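Local atomic coordinates of amidohydrolase 2 (PDB entry 6UVZ), a protein that probably catalyses a hydrolysis reaction, as a member of the metallo-dependent hydrolase superfamily built on a TIM barrel. Residues Y36-L41 and N219-V223; L53-E59 and L79-L85; D100-L106 and L133-N139. All coordinates share one frame; numbering follows the deposited sequence.

The chain folds as a parallel (β/α)8 TIM barrel; two of the three contacts pair neighbouring strands, and the third joins the first helix to the loop after the last strand. After strand 7-13, the start of helix 38-47 supplies the first half of interaction 1. Interaction 2 then closes a short loop, pairing strand 51-58 with strand 80-86 round helix 65-73. Interaction 3 closes the next but one, joining strands 101-103 and 135-137 round helix 119-131. Only in the loop 219-223, after strand 214-216, does the chain meet the start of helix 38-47 again, so interaction 1 encloses the other two, which stand in series. Interactions 2 and 3 touch where strands 80-86 and 101-103 run side by side.

Interaction 1 of 3, residues Y36-L41 and N219-V223; sequences YTVDDL and NWPVV
A capping box starts helix 38-47 of the TIM barrel, and W220, in the loop that follows the last barrel strand, packs against it and against Y36 just before it. The peptide bond between W220 and P221 is cis, which folds the proline back so that P221 CB sits over the centre of one indole face. L41 takes the opposite face: its CD1 lies 3.6 Å from W220 CG, displaced toward the rim, in a CH-pi contact with the five-membered ring. CG of W220 is anti to the backbone N (chi1 -176°), which carries the indole out toward the helix start. Its far corner reaches D40, with W220 CH2 3.7 Å from D40 CB. The box itself pairs T37 N with D40 OD2 at 3.1 Å, the N-H coming from above the carboxylate plane; the reciprocal bond, D40 N to T37 OG1, is weak. F229 of helix 229-239 also touches both W220 and L41. Y36 turns its edge to the indole in an offset edge-to-face pair, the planes at 89°. One face of the same tyrosine is taken by the proline, P221 CG standing 3.6 Å from the ring centroid, almost on the ring normal.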
loop_
_atom_site.group_PDB
_atom_site.type_symbol
_atom_site.label_atom_id
_atom_site.label_comp_id
_atom_site.label_asym_id
_atom_site.label_seq_id
_atom_site.Cartn_x
_atom_site.Cartn_y
_atom_site.Cartn_z
ATOM N N TYR A 36 4.410 -18.036 0.998
ATOM C CA TYR A 36 3.076 -17.459 0.904
ATOM C C TYR A 36 2.729 -17.246 -0.561
ATOM O O TYR A 36 3.500 -16.623 -1.300
ATOM C CB TYR A 36 2.988 -16.135 1.667
ATOM C CG TYR A 36 3.191 -16.264 3.159
ATOM C CD1 TYR A 36 4.453 -16.125 3.723
ATOM C CD2 TYR A 36 2.120 -16.523 4.005
ATOM C CE1 TYR A 36 4.643 -16.242 5.087
ATOM C CE2 TYR A 36 2.300 -16.641 5.370
ATOM C CZ TYR A 36 3.563 -16.499 5.906
ATOM O OH TYR A 36 3.746 -16.616 7.264
ATOM N N THR A 37 1.577 -17.760 -0.977
ATOM C CA THR A 37 1.107 -17.636 -2.347
ATOM C C THR A 37 -0.197 -16.850 -2.379
ATOM O O THR A 37 -0.844 -16.626 -1.353
ATOM C CB THR A 37 0.909 -19.012 -2.996
ATOM O OG1 THR A 37 -0.105 -19.737 -2.288
ATOM C CG2 THR A 37 2.208 -19.806 -2.967
ATOM N N VAL A 38 -0.578 -16.427 -3.587
ATOM C CA VAL A 38 -1.831 -15.701 -3.756
ATOM C C VAL A 38 -3.021 -16.602 -3.446
ATOM O O VAL A 38 -4.072 -16.123 -2.998
ATOM C CB VAL A 38 -1.909 -15.112 -5.179
ATOM C CG1 VAL A 38 -1.845 -16.216 -6.226
ATOM C CG2 VAL A 38 -3.165 -14.270 -5.351
ATOM N N ASP A 39 -2.878 -17.914 -3.655
ATOM C CA ASP A 39 -3.955 -18.840 -3.320
ATOM C C ASP A 39 -4.199 -18.899 -1.818
ATOM O O ASP A 39 -5.339 -19.102 -1.385
ATOM C CB ASP A 39 -3.637 -20.234 -3.861
ATOM C CG ASP A 39 -3.576 -20.271 -5.376
ATOM O OD1 ASP A 39 -3.860 -19.234 -6.010
ATOM O OD2 ASP A 39 -3.244 -21.341 -5.931
ATOM N N ASP A 40 -3.149 -18.726 -1.011
ATOM C CA ASP A 40 -3.327 -18.704 0.437
ATOM C C ASP A 40 -4.148 -17.497 0.870
ATOM O O ASP A 40 -4.958 -17.590 1.800
ATOM C CB ASP A 40 -1.967 -18.709 1.134
ATOM C CG ASP A 40 -1.175 -19.972 0.858
ATOM O OD1 ASP A 40 -1.790 -21.055 0.773
ATOM O OD2 ASP A 40 0.065 -19.880 0.725
ATOM N N LEU A 41 -3.952 -16.354 0.208
ATOM C CA LEU A 41 -4.762 -15.179 0.507
ATOM C C LEU A 41 -6.195 -15.352 0.019
ATOM O O LEU A 41 -7.131 -14.864 0.663
ATOM C CB LEU A 41 -4.133 -13.934 -0.119
ATOM C CG LEU A 41 -4.840 -12.601 0.136
ATOM C CD1 LEU A 41 -4.846 -12.273 1.620
ATOM C CD2 LEU A 41 -4.183 -11.485 -0.659
ATOM N N ASN A 219 -2.487 -5.894 4.412
ATOM C CA ASN A 219 -1.070 -6.035 4.753
ATOM C C ASN A 219 -0.704 -7.497 5.003
ATOM O O ASN A 219 0.190 -7.803 5.796
ATOM C CB ASN A 219 -0.692 -5.165 5.957
ATOM C CG ASN A 219 0.790 -4.855 6.013
ATOM O OD1 ASN A 219 1.497 -4.957 5.011
ATOM N ND2 ASN A 219 1.270 -4.469 7.190
ATOM N N TRP A 220 -1.399 -8.404 4.324
ATOM C CA TRP A 220 -1.144 -9.827 4.477
ATOM C C TRP A 220 0.168 -10.199 3.787
ATOM O O TRP A 220 0.483 -9.659 2.722
ATOM C CB TRP A 220 -2.308 -10.624 3.882
ATOM C CG TRP A 220 -2.215 -12.106 4.054
ATOM C CD1 TRP A 220 -2.672 -12.839 5.109
ATOM C CD2 TRP A 220 -1.638 -13.041 3.135
ATOM N NE1 TRP A 220 -2.411 -14.172 4.907
ATOM C CE2 TRP A 220 -1.778 -14.323 3.702
ATOM C CE3 TRP A 220 -1.016 -12.917 1.889
ATOM C CZ2 TRP A 220 -1.317 -15.473 3.067
ATOM C CZ3 TRP A 220 -0.559 -14.062 1.259
ATOM C CH2 TRP A 220 -0.712 -15.323 1.849
ATOM N N PRO A 221 0.961 -11.119 4.364
ATOM C CA PRO A 221 0.723 -11.834 5.621
ATOM C C PRO A 221 1.383 -11.189 6.839
ATOM O O PRO A 221 1.455 -11.819 7.893
ATOM C CB PRO A 221 1.341 -13.202 5.346
ATOM C CG PRO A 221 2.516 -12.877 4.481
ATOM C CD PRO A 221 2.127 -11.668 3.649
ATOM N N VAL A 222 1.863 -9.951 6.690
ATOM C CA VAL A 222 2.490 -9.261 7.810
ATOM C C VAL A 222 1.490 -8.983 8.925
ATOM O O VAL A 222 1.883 -8.848 10.090
ATOM C CB VAL A 222 3.156 -7.958 7.322
ATOM C CG1 VAL A 222 3.991 -7.327 8.427
ATOM C CG2 VAL A 222 4.013 -8.232 6.097
ATOM N N VAL A 223 0.196 -8.914 8.600
ATOM C CA VAL A 223 -0.828 -8.679 9.612
ATOM C C VAL A 223 -0.887 -9.817 10.623
ATOM O O VAL A 223 -1.369 -9.626 11.744
ATOM C CB VAL A 223 -2.198 -8.460 8.933
ATOM C CG1 VAL A 223 -2.717 -9.760 8.332
ATOM C CG2 VAL A 223 -3.203 -7.866 9.912
#

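Interaction 2 of 3, residues L53-E59 and L79-L85; sequences LGGVYVE and LILKRML
V56 and the selenomethionine M84 lean across each other at a slant on one face of the strand pair, V56 CG1 meeting M84 CG at 3.8 Å. Both methyls of V56 also approach CB of K82, while the lysine bends at chi2 and carries NZ to a weak hydrogen bond with N256 O. M84 CG lies beside its own backbone N (chi1 -55°), which sets CG by the carbonyl oxygen of Y57, and the chain bends again beyond it. On the other face, Y57 and L85 stand roughly at right angles, Y57 CE2 touching L85 CD2 at 4.1 Å. The tyrosine reaches on to helix 65-73, where its OH bonds E68. That helix is the connection of this β-α-β unit, in which strands 51-58 and 80-86 run parallel as neighbouring staves of the TIM barrel. Their backbones are joined by Y57 N to K82 O and M84 N to Y57 O, both 2.8 Å. A β bulge breaks the register between G55 and V56: L81 is the extra residue, its N bonding G55 O at 2.8 Å and its CD1 lying 3.6 Å from G54 CA. Beside it, I80 lays CG2 over the centre of the R83 guanidinium, which is held by bonds from NE to L72 O and from NH2 to N75 O. At the far end E59 sends its carboxylate away from L85, and OE1 forms a salt bridge with R103.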
loop_
_atom_site.group_PDB
_atom_site.type_symbol
_atom_site.label_atom_id
_atom_site.label_comp_id
_atom_site.label_asym_id
_atom_site.label_seq_id
_atom_site.Cartn_x
_atom_site.Cartn_y
_atom_site.Cartn_z
ATOM N N LEU A 53 -12.063 -9.926 -5.484
ATOM C CA LEU A 53 -11.864 -9.492 -6.860
ATOM C C LEU A 53 -10.396 -9.357 -7.240
ATOM O O LEU A 53 -10.100 -8.969 -8.375
ATOM C CB LEU A 53 -12.577 -8.156 -7.100
ATOM C CG LEU A 53 -14.094 -8.148 -6.912
ATOM C CD1 LEU A 53 -14.673 -6.794 -7.294
ATOM C CD2 LEU A 53 -14.741 -9.261 -7.720
ATOM N N GLY A 54 -9.479 -9.660 -6.333
ATOM C CA GLY A 54 -8.060 -9.554 -6.599
ATOM C C GLY A 54 -7.376 -8.573 -5.663
ATOM O O GLY A 54 -8.005 -7.849 -4.893
ATOM N N GLY A 55 -6.043 -8.564 -5.759
ATOM C CA GLY A 55 -5.224 -7.764 -4.878
ATOM C C GLY A 55 -4.174 -6.976 -5.640
ATOM O O GLY A 55 -3.926 -7.204 -6.828
ATOM N N VAL A 56 -3.559 -6.038 -4.926
ATOM C CA VAL A 56 -2.475 -5.213 -5.446
ATOM C C VAL A 56 -1.194 -5.655 -4.754
ATOM O O VAL A 56 -1.035 -5.468 -3.541
ATOM C CB VAL A 56 -2.734 -3.717 -5.225
ATOM C CG1 VAL A 56 -1.507 -2.903 -5.609
ATOM C CG2 VAL A 56 -3.947 -3.266 -6.023
ATOM N N TYR A 57 -0.281 -6.247 -5.519
ATOM C CA TYR A 57 0.994 -6.671 -4.961
ATOM C C TYR A 57 1.883 -5.465 -4.686
ATOM O O TYR A 57 1.909 -4.502 -5.456
ATOM C CB TYR A 57 1.698 -7.634 -5.917
ATOM C CG TYR A 57 3.086 -8.049 -5.475
ATOM C CD1 TYR A 57 3.278 -9.174 -4.684
ATOM C CD2 TYR A 57 4.208 -7.321 -5.858
ATOM C CE1 TYR A 57 4.545 -9.559 -4.283
ATOM C CE2 TYR A 57 5.476 -7.697 -5.461
ATOM C CZ TYR A 57 5.639 -8.816 -4.673
ATOM O OH TYR A 57 6.902 -9.195 -4.278
ATOM N N VAL A 58 2.613 -5.525 -3.576
ATOM C CA VAL A 58 3.586 -4.507 -3.207
ATOM C C VAL A 58 4.928 -5.195 -3.007
ATOM O O VAL A 58 4.986 -6.318 -2.496
ATOM C CB VAL A 58 3.160 -3.742 -1.935
ATOM C CG1 VAL A 58 4.122 -2.601 -1.648
ATOM C CG2 VAL A 58 1.739 -3.219 -2.083
ATOM N N GLU A 59 6.003 -4.527 -3.425
ATOM C CA GLU A 59 7.330 -5.127 -3.370
ATOM C C GLU A 59 7.687 -5.526 -1.943
ATOM O O GLU A 59 7.380 -4.815 -0.983
ATOM C CB GLU A 59 8.372 -4.161 -3.940
ATOM C CG GLU A 59 8.398 -2.784 -3.292
ATOM C CD GLU A 59 9.343 -2.712 -2.109
ATOM O OE1 GLU A 59 9.053 -1.962 -1.154
ATOM O OE2 GLU A 59 10.376 -3.412 -2.135
ATOM N N LEU A 79 -5.700 -13.091 -9.870
ATOM C CA LEU A 79 -5.950 -12.353 -8.636
ATOM C C LEU A 79 -4.926 -11.256 -8.381
ATOM O O LEU A 79 -5.116 -10.467 -7.450
ATOM C CB LEU A 79 -5.981 -13.316 -7.449
ATOM C CG LEU A 79 -7.117 -14.340 -7.442
ATOM C CD1 LEU A 79 -6.979 -15.279 -6.256
ATOM C CD2 LEU A 79 -8.468 -13.641 -7.422
ATOM N N ILE A 80 -3.853 -11.185 -9.166
ATOM C CA ILE A 80 -2.859 -10.119 -9.030
ATOM C C ILE A 80 -3.282 -9.016 -9.996
ATOM O O ILE A 80 -2.951 -9.030 -11.182
ATOM C CB ILE A 80 -1.441 -10.616 -9.291
ATOM C CG1 ILE A 80 -1.093 -11.754 -8.329
ATOM C CG2 ILE A 80 -0.444 -9.477 -9.140
ATOM C CD1 ILE A 80 0.312 -12.294 -8.499
ATOM N N LEU A 81 -4.035 -8.047 -9.474
ATOM C CA LEU A 81 -4.569 -6.981 -10.316
ATOM C C LEU A 81 -3.476 -6.004 -10.731
ATOM O O LEU A 81 -3.345 -5.668 -11.915
ATOM C CB LEU A 81 -5.695 -6.251 -9.583
ATOM C CG LEU A 81 -7.134 -6.704 -9.847
ATOM C CD1 LEU A 81 -7.248 -8.220 -9.856
ATOM C CD2 LEU A 81 -8.071 -6.105 -8.810
ATOM N N LYS A 82 -2.683 -5.535 -9.770
ATOM C CA LYS A 82 -1.623 -4.575 -10.025
ATOM C C LYS A 82 -0.355 -5.011 -9.306
ATOM O O LYS A 82 -0.406 -5.724 -8.300
ATOM C CB LYS A 82 -2.025 -3.164 -9.569
ATOM C CG LYS A 82 -3.263 -2.605 -10.255
ATOM C CD LYS A 82 -3.023 -2.366 -11.736
ATOM C CE LYS A 82 -4.275 -1.835 -12.416
ATOM N NZ LYS A 82 -4.042 -1.517 -13.851
ATOM N N ARG A 83 0.787 -4.572 -9.831
ATOM C CA ARG A 83 2.093 -4.919 -9.285
ATOM C C ARG A 83 2.861 -3.644 -8.978
ATOM O O ARG A 83 3.151 -2.857 -9.885
ATOM C CB ARG A 83 2.878 -5.800 -10.257
ATOM C CG ARG A 83 2.301 -7.193 -10.408
ATOM C CD ARG A 83 2.867 -7.908 -11.621
ATOM N NE ARG A 83 2.257 -9.222 -11.797
ATOM C CZ ARG A 83 1.056 -9.421 -12.329
ATOM N NH1 ARG A 83 0.328 -8.390 -12.736
ATOM N NH2 ARG A 83 0.577 -10.652 -12.448
HETATM N N MSE A 84 3.185 -3.444 -7.705
HETATM C CA MSE A 84 3.957 -2.284 -7.274
HETATM C C MSE A 84 5.394 -2.690 -6.969
HETATM O O MSE A 84 5.726 -3.023 -5.831
HETATM C CB MSE A 84 3.316 -1.638 -6.044
HETATM C CG MSE A 84 1.854 -1.265 -6.231
HETATM SE SE MSE A 84 1.608 0.182 -7.510
HETATM C CE MSE A 84 0.359 -0.683 -8.724
ATOM N N LEU A 85 6.239 -2.664 -7.992
ATOM C CA LEU A 85 7.629 -3.071 -7.859
ATOM C C LEU A 85 8.483 -1.897 -7.383
ATOM O O LEU A 85 8.050 -0.744 -7.372
ATOM C CB LEU A 85 8.137 -3.631 -9.187
ATOM C CG LEU A 85 7.252 -4.761 -9.724
ATOM C CD1 LEU A 85 7.725 -5.259 -11.079
ATOM C CD2 LEU A 85 7.186 -5.906 -8.725
#

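Interaction 3 of 3, residues D100-L106 and L133-N139; sequences DGIREPL and LPFELCN
L106, R103 and F135 bury much of the surface where strands 101-103 and 135-137 lie parallel as adjacent staves of the TIM barrel, linked through helix 119-131. R103 points to the same face of the sheet as E136, and it is their aliphatic parts that meet: R103 CB is 3.5 Å from E136 CB, with R103 CD drawn up to E136 CG at 3.9 Å. The charged ends part company. Their planes are turned 60° from each other, and R103 NH1 stays 6.6 Å from E136 OE2, too far for a salt bridge. R103 NE pairs with E59, just beyond the end of strand 51-58, and E136 OE2 with K190 of strand 187-191, with Y255 OH bonding the same OE2. D162 OD1 also lies close to that oxygen.

F135 belongs to the other face, along with I102. With chi1 at 180° the ring is swung to the side of its own carbonyl carbon, and from there CE1 reaches E104 CB at 4.0 Å; M128 of helix 119-131 packs on it from outside. Between the two faces runs a short set of backbone bonds. E136 N donates to I102 O at 3.1 Å, while the bond from I102 N to P134 O is weak. At the strand start, L133 CD2 and P134 CD both rest by the carbonyl oxygen of D100.

Beyond the strands, the backbone turns through an inverse gamma turn centred on P105, and L106 heads back toward 133-139. Helix 144-153 lies beside this end, M147 touching L106 and F151 touching L137. The two leucines meet methyl to methyl, L106 CD1 at 3.6 Å from L137 CD1.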
loop_
_atom_site.group_PDB
_atom_site.type_symbol
_atom_site.label_atom_id
_atom_site.label_comp_id
_atom_site.label_asym_id
_atom_site.label_seq_id
_atom_site.Cartn_x
_atom_site.Cartn_y
_atom_site.Cartn_z
ATOM N N ASP A 100 3.007 -1.864 -12.718
ATOM C CA ASP A 100 1.938 -0.877 -12.755
ATOM C C ASP A 100 2.237 0.346 -11.900
ATOM O O ASP A 100 1.577 1.378 -12.066
ATOM C CB ASP A 100 0.620 -1.510 -12.296
ATOM C CG ASP A 100 0.176 -2.650 -13.193
ATOM O OD1 ASP A 100 -0.055 -2.411 -14.396
ATOM O OD2 ASP A 100 0.070 -3.792 -12.696
ATOM N N GLY A 101 3.211 0.252 -11.001
ATOM C CA GLY A 101 3.591 1.367 -10.155
ATOM C C GLY A 101 4.921 1.084 -9.494
ATOM O O GLY A 101 5.518 0.020 -9.677
ATOM N N ILE A 102 5.378 2.054 -8.707
ATOM C CA ILE A 102 6.696 2.014 -8.086
ATOM C C ILE A 102 6.570 2.365 -6.610
ATOM O O ILE A 102 5.804 3.261 -6.239
ATOM C CB ILE A 102 7.681 2.976 -8.789
ATOM C CG1 ILE A 102 7.955 2.511 -10.220
ATOM C CG2 ILE A 102 8.984 3.089 -8.011
ATOM C CD1 ILE A 102 8.633 1.161 -10.300
ATOM N N ARG A 103 7.318 1.652 -5.768
ATOM C CA ARG A 103 7.499 2.028 -4.373
ATOM C C ARG A 103 8.988 2.131 -4.079
ATOM O O ARG A 103 9.743 1.193 -4.349
ATOM C CB ARG A 103 6.855 1.024 -3.411
ATOM C CG ARG A 103 6.999 1.436 -1.950
ATOM C CD ARG A 103 6.178 0.572 -1.007
ATOM N NE ARG A 103 6.927 -0.584 -0.524
ATOM C CZ ARG A 103 6.543 -1.346 0.496
ATOM N NH1 ARG A 103 5.420 -1.072 1.144
ATOM N NH2 ARG A 103 7.285 -2.379 0.869
ATOM N N GLU A 104 9.406 3.271 -3.533
ATOM C CA GLU A 104 10.776 3.434 -3.077
ATOM C C GLU A 104 10.813 3.294 -1.567
ATOM O O GLU A 104 10.210 4.123 -0.865
ATOM C CB GLU A 104 11.334 4.789 -3.496
ATOM C CG GLU A 104 12.769 5.022 -3.047
ATOM C CD GLU A 104 13.334 6.339 -3.540
ATOM O OE1 GLU A 104 12.689 6.984 -4.394
ATOM O OE2 GLU A 104 14.425 6.729 -3.073
ATOM N N PRO A 105 11.480 2.275 -1.020
ATOM C CA PRO A 105 11.513 2.116 0.439
ATOM C C PRO A 105 12.239 3.260 1.126
ATOM O O PRO A 105 13.453 3.198 1.342
ATOM C CB PRO A 105 12.247 0.783 0.632
ATOM C CG PRO A 105 13.059 0.615 -0.611
ATOM C CD PRO A 105 12.238 1.219 -1.712
ATOM N N LEU A 106 11.503 4.316 1.463
ATOM C CA LEU A 106 12.071 5.451 2.186
ATOM C C LEU A 106 12.441 4.990 3.589
ATOM O O LEU A 106 11.575 4.823 4.451
ATOM C CB LEU A 106 11.084 6.611 2.217
ATOM C CG LEU A 106 10.737 7.182 0.840
ATOM C CD1 LEU A 106 9.757 8.335 0.955
ATOM C CD2 LEU A 106 11.996 7.621 0.112
ATOM N N LEU A 133 1.802 6.026 -13.570
ATOM C CA LEU A 133 2.402 5.178 -12.547
ATOM C C LEU A 133 2.160 5.776 -11.171
ATOM O O LEU A 133 2.759 6.812 -10.837
ATOM C CB LEU A 133 3.903 5.016 -12.798
ATOM C CG LEU A 133 4.316 4.313 -14.092
ATOM C CD1 LEU A 133 5.829 4.340 -14.251
ATOM C CD2 LEU A 133 3.800 2.885 -14.110
ATOM N N PRO A 134 1.299 5.185 -10.347
ATOM C CA PRO A 134 1.135 5.676 -8.976
ATOM C C PRO A 134 2.373 5.389 -8.140
ATOM O O PRO A 134 3.153 4.476 -8.421
ATOM C CB PRO A 134 -0.078 4.895 -8.454
ATOM C CG PRO A 134 -0.758 4.357 -9.681
ATOM C CD PRO A 134 0.338 4.120 -10.670
ATOM N N PHE A 135 2.546 6.190 -7.094
ATOM C CA PHE A 135 3.654 6.026 -6.164
ATOM C C PHE A 135 3.140 5.526 -4.821
ATOM O O PHE A 135 2.124 6.011 -4.311
ATOM C CB PHE A 135 4.423 7.334 -5.968
ATOM C CG PHE A 135 5.571 7.215 -5.007
ATOM C CD1 PHE A 135 6.745 6.586 -5.386
ATOM C CD2 PHE A 135 5.476 7.725 -3.724
ATOM C CE1 PHE A 135 7.803 6.470 -4.505
ATOM C CE2 PHE A 135 6.531 7.613 -2.838
ATOM C CZ PHE A 135 7.695 6.985 -3.229
ATOM N N GLU A 136 3.853 4.557 -4.253
ATOM C CA GLU A 136 3.507 3.962 -2.968
ATOM C C GLU A 136 4.411 4.576 -1.904
ATOM O O GLU A 136 5.625 4.351 -1.906
ATOM C CB GLU A 136 3.664 2.444 -3.023
ATOM C CG GLU A 136 2.664 1.673 -2.187
ATOM C CD GLU A 136 1.336 1.487 -2.891
ATOM O OE1 GLU A 136 1.328 1.413 -4.137
ATOM O OE2 GLU A 136 0.302 1.417 -2.199
ATOM N N LEU A 137 3.821 5.354 -0.998
ATOM C CA LEU A 137 4.572 6.098 0.009
ATOM C C LEU A 137 4.558 5.328 1.325
ATOM O O LEU A 137 3.516 5.218 1.978
ATOM C CB LEU A 137 3.992 7.499 0.192
ATOM C CG LEU A 137 4.624 8.336 1.308
ATOM C CD1 LEU A 137 6.123 8.453 1.104
ATOM C CD2 LEU A 137 3.988 9.713 1.383
ATOM N N CYS A 138 5.719 4.804 1.714
ATOM C CA CYS A 138 5.909 4.150 3.006
ATOM C C CYS A 138 7.123 4.784 3.668
ATOM O O CYS A 138 8.258 4.559 3.233
ATOM C CB CYS A 138 6.094 2.640 2.845
ATOM S SG CYS A 138 6.286 1.744 4.404
ATOM N N ASN A 139 6.890 5.572 4.716
ATOM C CA ASN A 139 7.954 6.370 5.312
ATOM C C ASN A 139 7.998 6.231 6.828
ATOM O O ASN A 139 7.359 5.340 7.400
ATOM C CB ASN A 139 7.778 7.841 4.936
ATOM C CG ASN A 139 6.477 8.420 5.457
ATOM O OD1 ASN A 139 5.486 7.706 5.617
ATOM N ND2 ASN A 139 6.472 9.721 5.727
#